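Local coordinates for protein mirolysin (Tannerella forsythia, PDB 6R7V) that probably hydrolyses proteins and peptides as a pappalysin-family zinc metallopeptidase, and is captured here as the latent zymogen blocked by a cysteine switch, at residues M264-Y269 and A273-F278; F78-M81 and N87-S90; V53-N56 and Q60-S63; I154-L159 and K187-D192; T27-Q32 and W212-H217. The protein carries 1 engineered substitution. All coordinates share one frame; numbering follows the deposited sequence. Where two conformers were deposited one is given.

Interaction 1. Residues M264-Y269 and A273-F278; sequences MNYMDY and ACMNLF
At the Met-turn of this metzincin, Asn265 and Leu277 join residues 264-269 to residues 273-278 through a single backbone bridge. Tyr266 N donates to Leu277 O at 3.1 Å. Asn276 N donates to Met264 O at 2.8 Å, and Leu277 N adds a weak bond to the same oxygen. The Tyr266 ring packs against the backbone of Asn276 and Leu277 and between the side chains of Met275 and Phe278. Its CD2 edge points over the centre of the Phe278 face, and the two planes meet at 68°. This is a T-shaped stack. Leu277 N lies over one face of Tyr266, near the rim. Met275 SD sits at the ring edge, 5.5 Å from the centroid of Tyr266, a Met-aromatic contact. Asn265 to Asp268 form a type I beta turn with Met267 in third position, as expected of the Met-turn beneath a metzincin zinc site. An Asx turn reinforces it. Asn265 turns CG anti to its own N (chi1 -167°), and OD1 accepts from Met267 N at 2.9 Å. The extended Met275 chain reaches the turn, with CE 3.3 Å from Asp268 O. Met267 SD meets the edge of the Phe278 ring at CE1, 4.2 Å away. Met264 CG packs on Leu277 CD2 at 3.6 Å. Tyr266 O is bonded to ND1 of the zinc ligand His207.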
# COMPACT_ATOMS: atom_id res chain seq x y z
N MET A 264 12.02 -10.78 -0.53
CA MET A 264 12.08 -9.68 -1.51
C MET A 264 10.66 -9.28 -2.01
O MET A 264 10.53 -8.47 -2.92
CB MET A 264 13.04 -9.99 -2.67
CG MET A 264 12.63 -11.10 -3.65
SD MET A 264 12.36 -12.76 -2.99
CE MET A 264 13.97 -13.13 -2.32
N ASN A 265 9.64 -9.86 -1.40
CA ASN A 265 8.25 -9.47 -1.66
C ASN A 265 8.02 -8.10 -1.07
O ASN A 265 8.49 -7.81 0.04
CB ASN A 265 7.31 -10.48 -1.03
CG ASN A 265 5.89 -10.31 -1.53
OD1 ASN A 265 5.12 -9.51 -0.99
ND2 ASN A 265 5.53 -11.02 -2.60
N TYR A 266 7.24 -7.24 -1.77
CA TYR A 266 6.98 -5.91 -1.21
C TYR A 266 6.24 -5.93 0.11
O TYR A 266 6.30 -4.92 0.84
CB TYR A 266 6.14 -5.08 -2.20
CG TYR A 266 6.81 -4.88 -3.56
CD1 TYR A 266 8.06 -4.30 -3.66
CD2 TYR A 266 6.19 -5.30 -4.73
CE1 TYR A 266 8.71 -4.17 -4.88
CE2 TYR A 266 6.81 -5.14 -5.97
CZ TYR A 266 8.07 -4.59 -6.04
OH TYR A 266 8.69 -4.45 -7.25
N MET A 267 5.55 -7.02 0.45
CA MET A 267 4.79 -7.09 1.68
C MET A 267 5.60 -7.65 2.86
O MET A 267 5.02 -7.98 3.89
CB MET A 267 3.51 -7.91 1.47
CG MET A 267 2.59 -7.29 0.38
SD MET A 267 2.35 -5.48 0.45
CE MET A 267 1.53 -5.31 2.06
N ASP A 268 6.93 -7.68 2.72
CA ASP A 268 7.79 -8.01 3.86
C ASP A 268 8.27 -6.66 4.46
O ASP A 268 7.73 -5.60 4.11
CB ASP A 268 8.97 -8.95 3.44
CG ASP A 268 9.47 -9.84 4.58
OD1 ASP A 268 9.35 -9.43 5.76
OD2 ASP A 268 9.96 -10.94 4.31
N TYR A 269 9.25 -6.70 5.39
CA TYR A 269 9.78 -5.50 6.06
C TYR A 269 11.21 -5.21 5.66
O TYR A 269 11.91 -4.47 6.36
CB TYR A 269 9.70 -5.64 7.59
CG TYR A 269 8.39 -5.28 8.25
CD1 TYR A 269 7.33 -4.74 7.52
CD2 TYR A 269 8.22 -5.42 9.63
CE1 TYR A 269 6.15 -4.34 8.14
CE2 TYR A 269 7.05 -5.03 10.26
CZ TYR A 269 6.02 -4.48 9.51
OH TYR A 269 4.84 -4.14 10.14
N ALA A 273 15.66 -1.40 -1.55
CA ALA A 273 16.47 -1.88 -2.66
C ALA A 273 16.55 -3.42 -2.71
O ALA A 273 17.04 -3.95 -3.72
CB ALA A 273 17.87 -1.29 -2.59
N CYS A 274 16.07 -4.10 -1.68
CA CYS A 274 16.15 -5.55 -1.72
C CYS A 274 14.76 -6.18 -2.00
O CYS A 274 14.66 -7.39 -2.12
CB CYS A 274 16.81 -6.09 -0.46
SG CYS A 274 18.46 -5.37 -0.19
N MET A 275 13.73 -5.35 -2.26
CA MET A 275 12.42 -5.79 -2.70
C MET A 275 12.31 -5.73 -4.20
O MET A 275 12.88 -4.83 -4.83
CB MET A 275 11.32 -4.91 -2.13
CG MET A 275 11.23 -4.97 -0.66
SD MET A 275 9.97 -3.82 -0.06
CE MET A 275 9.60 -4.66 1.51
N ASN A 276 11.52 -6.63 -4.79
CA ASN A 276 11.43 -6.56 -6.25
C ASN A 276 10.26 -7.37 -6.85
O ASN A 276 10.21 -7.49 -8.07
CB ASN A 276 12.75 -7.00 -6.92
CG ASN A 276 13.26 -8.29 -6.33
OD1 ASN A 276 12.56 -9.30 -6.36
ND2 ASN A 276 14.47 -8.28 -5.75
N LEU A 277 9.28 -7.84 -6.03
CA LEU A 277 8.12 -8.47 -6.66
C LEU A 277 6.89 -8.50 -5.81
O LEU A 277 6.92 -8.47 -4.56
CB LEU A 277 8.38 -9.94 -7.14
CG LEU A 277 8.22 -11.05 -6.08
CD1 LEU A 277 8.10 -12.43 -6.75
CD2 LEU A 277 9.38 -11.08 -5.10
N PHE A 278 5.76 -8.56 -6.55
CA PHE A 278 4.49 -9.09 -6.09
C PHE A 278 4.35 -10.44 -6.73
O PHE A 278 4.89 -10.64 -7.82
CB PHE A 278 3.27 -8.24 -6.50
CG PHE A 278 3.09 -6.92 -5.77
CD1 PHE A 278 2.77 -6.89 -4.41
CD2 PHE A 278 3.15 -5.72 -6.48
CE1 PHE A 278 2.54 -5.67 -3.77
CE2 PHE A 278 2.93 -4.51 -5.83
CZ PHE A 278 2.65 -4.49 -4.48

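Interaction 2. Residues F78-M81 and N87-S90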
# COMPACT_ATOMS: atom_id res chain seq x y z
N PHE A 78 3.85 -1.93 -9.89
CA PHE A 78 2.54 -2.53 -10.19
C PHE A 78 2.39 -2.95 -11.66
O PHE A 78 1.31 -3.40 -12.07
CB PHE A 78 1.43 -1.56 -9.78
CG PHE A 78 1.19 -1.54 -8.29
CD1 PHE A 78 1.97 -0.75 -7.45
CD2 PHE A 78 0.22 -2.35 -7.71
CE1 PHE A 78 1.81 -0.79 -6.06
CE2 PHE A 78 0.02 -2.36 -6.31
CZ PHE A 78 0.81 -1.56 -5.50
N ARG A 79 3.47 -2.85 -12.45
CA ARG A 79 3.40 -3.30 -13.85
C ARG A 79 4.63 -4.17 -14.16
O ARG A 79 4.92 -4.42 -15.35
CB ARG A 79 3.32 -2.10 -14.79
CG ARG A 79 2.01 -1.31 -14.65
CD ARG A 79 1.90 -0.22 -15.70
NE ARG A 79 3.00 0.74 -15.65
CZ ARG A 79 3.18 1.68 -16.58
NH1 ARG A 79 2.36 1.77 -17.62
NH2 ARG A 79 4.20 2.52 -16.49
N ARG A 80 5.33 -4.65 -13.12
CA ARG A 80 6.59 -5.39 -13.26
C ARG A 80 7.54 -4.70 -14.29
O ARG A 80 8.16 -5.35 -15.15
CB ARG A 80 6.37 -6.87 -13.58
CG ARG A 80 7.65 -7.68 -13.27
CD ARG A 80 7.45 -9.12 -12.81
NE ARG A 80 8.74 -9.74 -12.48
CZ ARG A 80 9.42 -9.59 -11.33
NH1 ARG A 80 8.94 -8.80 -10.36
NH2 ARG A 80 10.59 -10.19 -11.16
N MET A 81 7.67 -3.38 -14.14
CA MET A 81 8.58 -2.58 -14.94
C MET A 81 9.69 -2.01 -14.08
O MET A 81 10.47 -1.19 -14.58
CB MET A 81 7.82 -1.49 -15.67
CG MET A 81 6.93 -2.06 -16.76
SD MET A 81 5.92 -0.79 -17.52
CE MET A 81 7.14 0.08 -18.40
N ASN A 87 16.67 -8.80 -10.39
CA ASN A 87 17.21 -9.29 -9.11
C ASN A 87 16.34 -10.38 -8.47
O ASN A 87 16.80 -11.02 -7.52
CB ASN A 87 17.37 -8.17 -8.07
CG ASN A 87 18.34 -7.06 -8.38
OD1 ASN A 87 19.06 -7.08 -9.38
ND2 ASN A 87 18.35 -6.05 -7.51
N THR A 88 15.08 -10.56 -8.92
CA THR A 88 14.22 -11.59 -8.31
C THR A 88 14.90 -12.95 -8.50
O THR A 88 15.26 -13.26 -9.64
CB THR A 88 12.83 -11.61 -8.92
OG1 THR A 88 12.28 -10.30 -8.87
CG2 THR A 88 11.88 -12.57 -8.19
N PRO A 89 15.17 -13.76 -7.44
CA PRO A 89 15.79 -15.09 -7.68
C PRO A 89 15.01 -15.88 -8.73
O PRO A 89 13.78 -15.83 -8.72
CB PRO A 89 15.73 -15.77 -6.31
CG PRO A 89 15.69 -14.61 -5.33
CD PRO A 89 14.84 -13.58 -6.01
N SER A 90 15.71 -16.55 -9.64
CA SER A 90 15.07 -17.31 -10.73
C SER A 90 14.03 -18.27 -10.19
O SER A 90 13.01 -18.43 -10.86
CB SER A 90 16.10 -18.06 -11.56
OG SER A 90 16.85 -18.93 -10.73
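Arg80 and Thr88 meet through one hydrogen bond. Arg80 NH2 donates to Thr88 OG1 at 2.8 Å, with an N-H...O angle of 163°. The hydroxyl oxygen lies at the guanidinium edge, almost in its plane. The two side chains come from opposite directions. Thr88 CB follows behind the oxygen, 3.5 Å from Arg80 NH2. The backbones stay well apart, with Arg80 CA and Thr88 CA 11.0 Å from each other, and the long arginine chain spans the gap. Thr88 sets OG1 beside its own N and anti to its carbonyl carbon (chi1 -53°), which aims the oxygen at the arginine. In the next shell, Asn276 links both partners. Its backbone O accepts from Arg80 NH1, and its OD1 is hydrogen-bonded to Thr88 OG1. The carbonyl of Gln85 is a further partner of that hydroxyl. The Arg80 side chain also rests on Leu277 and Ala96. The contact thus ties together two points of the connection between helix 64-77 and helix 90-93, and fixes both to the chain that follows the Met-turn. Thr88 OG1 accepts from a cation while facing two carbonyl oxygens. The nearby positive charge would probably polarise the hydroxyl and strengthen the bond it donates.

Interaction 3. Residues V53-N56 and Q60-S63; sequences VVYN and QNIS
Val53 meets Gln60 and Ile62 on the buried, apolar side of this contact. Val53 CG1 lies 3.4 Å from Gln60 O, and Val53 CG2 is 4.3 Å from Ile62 CG1. At the root of its side chain, Tyr55 CB packs on Gln60 CB at 3.7 Å. The chain then folds through an inverse gamma turn centred on Asn61.

Tyr55 and Asn61 pack closely too, but at the partly exposed rim. Their side chains lie side by side and point the same way. The amide of Asn61 is stacked on one face of the phenol ring, with the planes 1° apart. Asn61 CG sits 3.7 Å above the ring plane of Tyr55, over its centre. Asn61 CB adds a CH-pi contact to the same face. Tyr55 holds CG between its own N and carbonyl carbon (chi1 64°), which swings the ring alongside the asparagine.

Water bridges the part at Gln60 and Asn56. Asn56 N donates directly to Gln60 OE1 at 2.8 Å, tilted 35° off the amide plane. Two waters bond to Val54 O, one also reaching Gln60 OE1 and the other Gln60 O. A third accepts from Gln60 NE2 and bonds to Asn56 OD1. Ser63 is the N-cap of helix 64-77. The arrangement is the strand-to-helix link of a beta-alpha-beta crossover, from strand 45-55 through helix 64-77 to the parallel strand 101-105.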
# COMPACT_ATOMS: atom_id res chain seq x y z
N VAL A 53 0.40 16.94 0.79
CA VAL A 53 1.60 17.22 1.59
C VAL A 53 1.17 18.10 2.75
O VAL A 53 0.61 19.19 2.53
CB VAL A 53 2.72 17.89 0.76
CG1 VAL A 53 3.97 18.13 1.61
CG2 VAL A 53 3.06 17.06 -0.48
N VAL A 54 1.37 17.59 3.99
CA VAL A 54 0.98 18.32 5.19
C VAL A 54 2.28 18.62 5.91
O VAL A 54 3.00 17.69 6.29
CB VAL A 54 -0.03 17.49 6.03
CG1 VAL A 54 -0.44 18.26 7.28
CG2 VAL A 54 -1.26 17.09 5.20
N TYR A 55 2.64 19.90 6.04
CA TYR A 55 3.98 20.24 6.49
C TYR A 55 4.00 21.26 7.58
O TYR A 55 3.27 22.26 7.53
CB TYR A 55 4.82 20.71 5.27
CG TYR A 55 4.34 21.98 4.60
CD1 TYR A 55 3.34 21.95 3.63
CD2 TYR A 55 4.90 23.21 4.93
CE1 TYR A 55 2.85 23.12 3.06
CE2 TYR A 55 4.43 24.39 4.35
CZ TYR A 55 3.42 24.33 3.40
OH TYR A 55 2.97 25.49 2.81
N ASN A 56 4.93 21.07 8.51
CA ASN A 56 5.15 21.97 9.64
C ASN A 56 6.43 22.77 9.45
O ASN A 56 6.68 23.73 10.17
CB ASN A 56 5.21 21.13 10.93
CG ASN A 56 5.55 21.86 12.20
OD1 ASN A 56 6.57 21.56 12.87
ND2 ASN A 56 4.73 22.84 12.57
N GLN A 60 9.63 19.11 5.46
CA GLN A 60 8.42 18.33 5.25
C GLN A 60 7.67 18.73 3.97
O GLN A 60 6.83 17.98 3.46
CB GLN A 60 7.50 18.46 6.46
CG GLN A 60 8.07 17.74 7.67
CD GLN A 60 7.41 18.12 8.96
OE1 GLN A 60 6.30 18.65 8.98
NE2 GLN A 60 8.06 17.82 10.07
N ASN A 61 7.99 19.91 3.45
CA ASN A 61 7.35 20.42 2.23
C ASN A 61 8.13 19.91 1.03
O ASN A 61 8.84 20.65 0.36
CB ASN A 61 7.36 21.94 2.29
CG ASN A 61 6.41 22.60 1.34
OD1 ASN A 61 5.59 21.97 0.67
ND2 ASN A 61 6.53 23.93 1.27
N ILE A 62 7.98 18.61 0.73
CA ILE A 62 8.76 17.93 -0.29
C ILE A 62 8.41 18.40 -1.71
O ILE A 62 7.29 18.80 -1.98
CB ILE A 62 8.68 16.39 -0.15
CG1 ILE A 62 7.23 15.89 -0.36
CG2 ILE A 62 9.24 15.97 1.23
CD1 ILE A 62 7.16 14.36 -0.65
N SER A 63 9.38 18.28 -2.62
CA SER A 63 9.27 18.80 -3.98
C SER A 63 8.27 18.05 -4.87
O SER A 63 7.96 16.87 -4.65
CB SER A 63 10.64 18.80 -4.66
OG SER A 63 11.05 17.49 -5.03
O HOH W 1 3.83 16.73 8.79
O HOH W 2 5.27 16.12 4.82
O HOH W 3 7.35 18.74 12.67

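Interaction 4. Residues I154-L159 and K187-D192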
# COMPACT_ATOMS: atom_id res chain seq x y z
N ILE A 154 -3.18 9.95 -0.85
CA ILE A 154 -1.90 9.64 -0.23
C ILE A 154 -1.47 10.84 0.57
O ILE A 154 -1.18 11.89 -0.04
CB ILE A 154 -0.82 9.27 -1.25
CG1 ILE A 154 -1.24 8.09 -2.17
CG2 ILE A 154 0.48 8.96 -0.48
CD1 ILE A 154 -0.13 7.73 -3.25
N TRP A 155 -1.46 10.73 1.91
CA TRP A 155 -1.03 11.85 2.75
C TRP A 155 0.44 11.67 3.03
O TRP A 155 0.88 10.53 3.28
CB TRP A 155 -1.82 11.87 4.06
CG TRP A 155 -3.23 12.32 3.92
CD1 TRP A 155 -3.71 13.58 4.16
CD2 TRP A 155 -4.38 11.49 3.70
NE1 TRP A 155 -5.08 13.60 4.02
CE2 TRP A 155 -5.52 12.33 3.70
CE3 TRP A 155 -4.57 10.11 3.44
CZ2 TRP A 155 -6.82 11.84 3.54
CZ3 TRP A 155 -5.85 9.63 3.23
CH2 TRP A 155 -6.97 10.48 3.33
N VAL A 156 1.22 12.77 2.96
CA VAL A 156 2.65 12.75 3.25
C VAL A 156 2.90 13.69 4.40
O VAL A 156 2.46 14.85 4.33
CB VAL A 156 3.45 13.16 2.00
CG1 VAL A 156 4.96 13.16 2.29
CG2 VAL A 156 3.12 12.24 0.82
N CYS A 157 3.46 13.19 5.51
CA CYS A 157 3.59 14.01 6.70
C CYS A 157 4.69 13.47 7.60
O CYS A 157 5.26 12.40 7.32
CB CYS A 157 2.26 14.02 7.45
SG CYS A 157 1.81 12.43 8.17
N ASN A 158 4.90 14.14 8.73
CA ASN A 158 5.82 13.64 9.74
C ASN A 158 5.09 12.64 10.65
O ASN A 158 4.24 13.04 11.43
CB ASN A 158 6.38 14.77 10.57
CG ASN A 158 7.32 14.28 11.62
OD1 ASN A 158 8.02 13.28 11.42
ND2 ASN A 158 7.36 14.97 12.77
N LEU A 159 5.43 11.33 10.54
CA LEU A 159 4.87 10.28 11.39
C LEU A 159 5.81 9.96 12.57
O LEU A 159 5.50 9.07 13.36
CB LEU A 159 4.60 9.01 10.57
CG LEU A 159 3.49 9.14 9.54
CD1 LEU A 159 3.39 7.86 8.72
CD2 LEU A 159 2.14 9.45 10.22
N LYS A 187 10.04 11.51 4.92
CA LYS A 187 11.43 11.18 4.64
C LYS A 187 11.56 9.95 3.76
O LYS A 187 12.68 9.62 3.36
CB LYS A 187 12.18 10.90 5.96
CG LYS A 187 12.48 12.12 6.79
CD LYS A 187 13.08 11.67 8.12
CE LYS A 187 13.44 12.84 8.98
NZ LYS A 187 13.88 12.39 10.33
N HIS A 188 10.46 9.23 3.48
CA HIS A 188 10.56 7.98 2.74
C HIS A 188 9.54 7.94 1.61
O HIS A 188 8.95 6.90 1.33
CB HIS A 188 10.40 6.81 3.73
CG HIS A 188 11.40 6.90 4.85
ND1 HIS A 188 12.75 6.76 4.61
CD2 HIS A 188 11.23 7.15 6.18
CE1 HIS A 188 13.37 6.93 5.77
NE2 HIS A 188 12.50 7.17 6.75
N PHE A 189 9.33 9.10 0.98
CA PHE A 189 8.42 9.28 -0.13
C PHE A 189 9.21 9.62 -1.35
O PHE A 189 10.07 10.51 -1.31
CB PHE A 189 7.37 10.38 0.18
CG PHE A 189 6.14 10.32 -0.67
CD1 PHE A 189 5.98 11.17 -1.76
CD2 PHE A 189 5.16 9.35 -0.44
CE1 PHE A 189 4.83 11.10 -2.55
CE2 PHE A 189 4.03 9.27 -1.25
CZ PHE A 189 3.85 10.18 -2.27
N GLY A 190 8.94 8.90 -2.43
CA GLY A 190 9.69 9.12 -3.66
C GLY A 190 11.00 8.37 -3.69
O GLY A 190 11.39 7.71 -2.71
N ARG A 191 11.69 8.45 -4.82
CA ARG A 191 12.94 7.72 -5.03
C ARG A 191 14.13 8.67 -5.07
O ARG A 191 14.09 9.66 -5.80
CB ARG A 191 12.84 6.92 -6.33
CG ARG A 191 14.13 6.17 -6.67
CD ARG A 191 13.84 4.98 -7.58
NE ARG A 191 13.32 5.41 -8.88
CZ ARG A 191 12.78 4.57 -9.76
NH1 ARG A 191 12.66 3.28 -9.48
NH2 ARG A 191 12.33 5.02 -10.92
N ASP A 192 15.20 8.34 -4.32
CA ASP A 192 16.42 9.16 -4.26
C ASP A 192 16.00 10.59 -3.82
O ASP A 192 15.07 10.70 -3.02
CB ASP A 192 17.20 9.09 -5.61
CG ASP A 192 17.53 7.67 -6.04
OD1 ASP A 192 17.63 6.78 -5.16
OD2 ASP A 192 17.70 7.44 -7.27
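Phe189, whose ring packs on Ile154 and Val156, gives its carbonyl oxygen to Gln66 NE2, which also bonds Asp192 O. Gln70 OE1 takes the backbone N-H of Gly190 and Ser69 OG is bonded to Arg191 N, so residues 187-192 are pinned to helix 64-77. The ring of Phe189 is directed at the sheet.

Contact with residues 154-159 is purely apolar, and no hydrogen bond crosses it. Val156 CG2 sits squarely over the ring, 3.6 Å from the Phe189 centroid and 6° off the ring normal. This is a CH-pi contact, and the two side chains cross at about a right angle. Ile154 CG2 comes to the same ring obliquely, 3.6 Å from Phe189 CE2. Both methyls belong to residues on one face of strand 152-157, with Trp155 between them turned the other way. Phe189 carries CG anti to its backbone N (chi1 -160°), which extends the ring toward the strand. Val51, Ile184 and Ile67 also touch the Phe189 side chain. The ring thus lies between the beta sheet and helix 64-77, part of the hydrophobic layer expected where a helix backs the sheet in the metzincin fold.

Interaction 5. Residues T27-Q32 and W212-H217. With ZN (zinc ion), chain D; GOL (glycerol), chain H.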
# COMPACT_ATOMS: atom_id res chain seq x y z
N THR A 27 -13.12 -11.81 9.06
CA THR A 27 -13.50 -13.18 8.74
C THR A 27 -14.59 -13.20 7.68
O THR A 27 -14.48 -14.01 6.76
CB THR A 27 -13.94 -13.91 10.01
OG1 THR A 27 -12.87 -13.84 10.95
CG2 THR A 27 -14.32 -15.37 9.78
N ASP A 28 -15.61 -12.31 7.78
CA ASP A 28 -16.71 -12.23 6.79
C ASP A 28 -16.14 -11.86 5.43
O ASP A 28 -16.48 -12.47 4.42
CB ASP A 28 -17.78 -11.18 7.18
CG ASP A 28 -18.64 -11.48 8.40
OD1 ASP A 28 -18.81 -12.66 8.73
OD2 ASP A 28 -19.16 -10.51 8.99
N TRP A 29 -15.25 -10.86 5.42
CA TRP A 29 -14.62 -10.41 4.17
C TRP A 29 -13.90 -11.57 3.45
O TRP A 29 -14.10 -11.78 2.25
CB TRP A 29 -13.63 -9.28 4.53
CG TRP A 29 -13.00 -8.64 3.32
CD1 TRP A 29 -11.83 -8.99 2.71
CD2 TRP A 29 -13.51 -7.53 2.59
NE1 TRP A 29 -11.61 -8.20 1.61
CE2 TRP A 29 -12.61 -7.26 1.53
CE3 TRP A 29 -14.66 -6.71 2.72
CZ2 TRP A 29 -12.81 -6.22 0.61
CZ3 TRP A 29 -14.85 -5.67 1.82
CH2 TRP A 29 -13.96 -5.47 0.76
N GLU A 30 -13.12 -12.36 4.20
CA GLU A 30 -12.38 -13.48 3.62
C GLU A 30 -13.28 -14.63 3.16
O GLU A 30 -12.97 -15.28 2.17
CB GLU A 30 -11.34 -14.03 4.61
CG GLU A 30 -10.14 -13.11 4.78
CD GLU A 30 -9.41 -12.79 3.49
OE1 GLU A 30 -9.16 -13.73 2.69
OE2 GLU A 30 -9.09 -11.60 3.28
N ASN A 31 -14.40 -14.86 3.86
CA ASN A 31 -15.37 -15.92 3.52
C ASN A 31 -16.10 -15.57 2.22
O ASN A 31 -16.49 -16.47 1.47
CB ASN A 31 -16.38 -16.14 4.65
CG ASN A 31 -15.87 -16.91 5.85
OD1 ASN A 31 -14.89 -17.68 5.78
ND2 ASN A 31 -16.54 -16.75 6.99
N GLN A 32 -16.27 -14.26 1.96
CA GLN A 32 -17.00 -13.69 0.82
C GLN A 32 -16.12 -13.27 -0.36
O GLN A 32 -16.66 -12.99 -1.43
CB GLN A 32 -17.80 -12.47 1.30
CG GLN A 32 -19.10 -12.84 2.03
CD GLN A 32 -19.37 -12.03 3.29
OE1 GLN A 32 -19.48 -12.59 4.39
NE2 GLN A 32 -19.48 -10.71 3.16
N TRP A 212 -3.75 -1.17 0.92
CA TRP A 212 -4.98 -0.51 0.46
C TRP A 212 -5.71 -1.37 -0.61
O TRP A 212 -6.94 -1.25 -0.78
CB TRP A 212 -4.56 0.86 -0.08
CG TRP A 212 -5.68 1.71 -0.59
CD1 TRP A 212 -6.58 2.43 0.15
CD2 TRP A 212 -5.96 1.98 -1.96
NE1 TRP A 212 -7.44 3.09 -0.69
CE2 TRP A 212 -7.11 2.80 -1.99
CE3 TRP A 212 -5.38 1.57 -3.16
CZ2 TRP A 212 -7.66 3.27 -3.20
CZ3 TRP A 212 -5.93 2.02 -4.35
CH2 TRP A 212 -7.08 2.83 -4.36
N LEU A 213 -4.94 -2.27 -1.29
CA LEU A 213 -5.44 -3.21 -2.26
C LEU A 213 -5.55 -4.64 -1.67
O LEU A 213 -5.55 -5.65 -2.39
CB LEU A 213 -4.60 -3.19 -3.54
CG LEU A 213 -4.69 -1.87 -4.32
CD1 LEU A 213 -3.73 -1.87 -5.48
CD2 LEU A 213 -6.15 -1.57 -4.79
N ASP A 214 -5.75 -4.70 -0.36
CA ASP A 214 -6.16 -5.90 0.39
C ASP A 214 -5.04 -6.87 0.75
O ASP A 214 -5.33 -7.96 1.29
CB ASP A 214 -7.29 -6.67 -0.36
CG ASP A 214 -8.38 -7.17 0.54
OD1 ASP A 214 -8.51 -6.64 1.63
OD2 ASP A 214 -9.09 -8.13 0.14
N LEU A 215 -3.78 -6.53 0.49
CA LEU A 215 -2.71 -7.46 0.85
C LEU A 215 -2.31 -7.33 2.29
O LEU A 215 -2.32 -6.22 2.86
CB LEU A 215 -1.46 -7.23 -0.02
CG LEU A 215 -1.66 -7.36 -1.52
CD1 LEU A 215 -0.33 -7.24 -2.23
CD2 LEU A 215 -2.36 -8.68 -1.90
N ARG A 216 -1.85 -8.45 2.85
CA ARG A 216 -1.35 -8.52 4.22
C ARG A 216 0.14 -8.76 4.23
O ARG A 216 0.72 -9.32 3.28
CB ARG A 216 -2.02 -9.69 4.94
CG ARG A 216 -3.51 -9.51 5.08
CD ARG A 216 -4.02 -10.56 6.02
NE ARG A 216 -5.48 -10.61 6.00
CZ ARG A 216 -6.19 -11.35 6.83
NH1 ARG A 216 -5.59 -12.06 7.78
NH2 ARG A 216 -7.51 -11.39 6.73
N HIS A 217 0.75 -8.50 5.39
CA HIS A 217 2.15 -8.87 5.59
C HIS A 217 2.36 -10.33 5.28
O HIS A 217 1.58 -11.18 5.72
CB HIS A 217 2.55 -8.57 7.01
CG HIS A 217 2.63 -7.11 7.26
ND1 HIS A 217 2.35 -6.59 8.50
CD2 HIS A 217 2.92 -6.10 6.41
CE1 HIS A 217 2.51 -5.28 8.39
NE2 HIS A 217 2.82 -4.93 7.14
ZN ZN D . 2.62 -3.14 6.21
C1 GOL H . -7.22 -7.81 4.53
O1 GOL H . -6.26 -8.68 3.95
C2 GOL H . -8.62 -8.31 4.27
O2 GOL H . -8.84 -9.53 4.99
C3 GOL H . -9.67 -7.30 4.68
O3 GOL H . -9.60 -6.10 3.90
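Hydrogen bonding leads this contact. Trp29 NE1 donates to Asp214 OD2 at 2.9 Å. The oxygen lies near the indole plane and is met on its syn side, while ring and carboxylate planes stand 81° apart. Trp29 turns CG anti to its own N (chi1 -175°), which carries the indole away from helix 20-32 toward the aspartate.

Charge pairing is looser. Glu30 OE2 and Arg216 NH2 form a long salt bridge of 3.8 Å, with carboxylate and guanidinium nearly perpendicular. Arg285 pairs with the carboxylates of both Glu30 and Asp214.

A glycerol, probably from the crystallisation liquor, lies between the two segments. Its O2 donates to Glu30 OE2 at 2.7 Å and accepts from Arg216 NH2 at 2.9 Å. Its O1 accepts from Arg216 NE and donates to Asp214 O. Its O3 donates to Asp214 OD1 at 2.6 Å. Glycerol C3 lies over the indole face, 3.4 Å from Trp29 CD1.

Metal binding follows directly in the chain. His217 NE2 binds the zinc ion at 2.0 Å, together with Cys6, His207 and His211. Asp214 ends helix 203-212 as the C-prime residue of a Schellman motif, at the place where the long metzincin zinc motif usually has glycine.

The carboxylates of Glu30 and Asp214 lie close, with Glu30 OE2 and Asp214 OD2 4.7 Å apart, and Arg216 and Arg285 probably offset their repulsion. The hydroxyl-binding groups could mark a pocket between the N-terminal helix, probably part of the prosegment, and the zinc-binding segment.

Interactions 1 and 5 meet at the zinc site. Tyr269 OH lies 3.1 Å from His217 CE1 and is hydrogen-bonded to Glu9, and Met267 CB packs 3.6 Å from Arg216 O. Cys6 occupies the remaining position on the metal, consistent with cysteine-switch latency. Interaction 2 adjoins interaction 1 through Asn276 and through Phe78 CZ, 3.6 Å from Phe278 CZ. It also touches interaction 5 at Leu213. Interactions 3 and 4 form a separate group on the sheet, where Val54 N probably bonds to Val156 O at 3.0 Å and Ile62 packs on Phe189. Interactions 3 and 5 lie on opposite sides of the chain centre, their own centres about 32 Å apart.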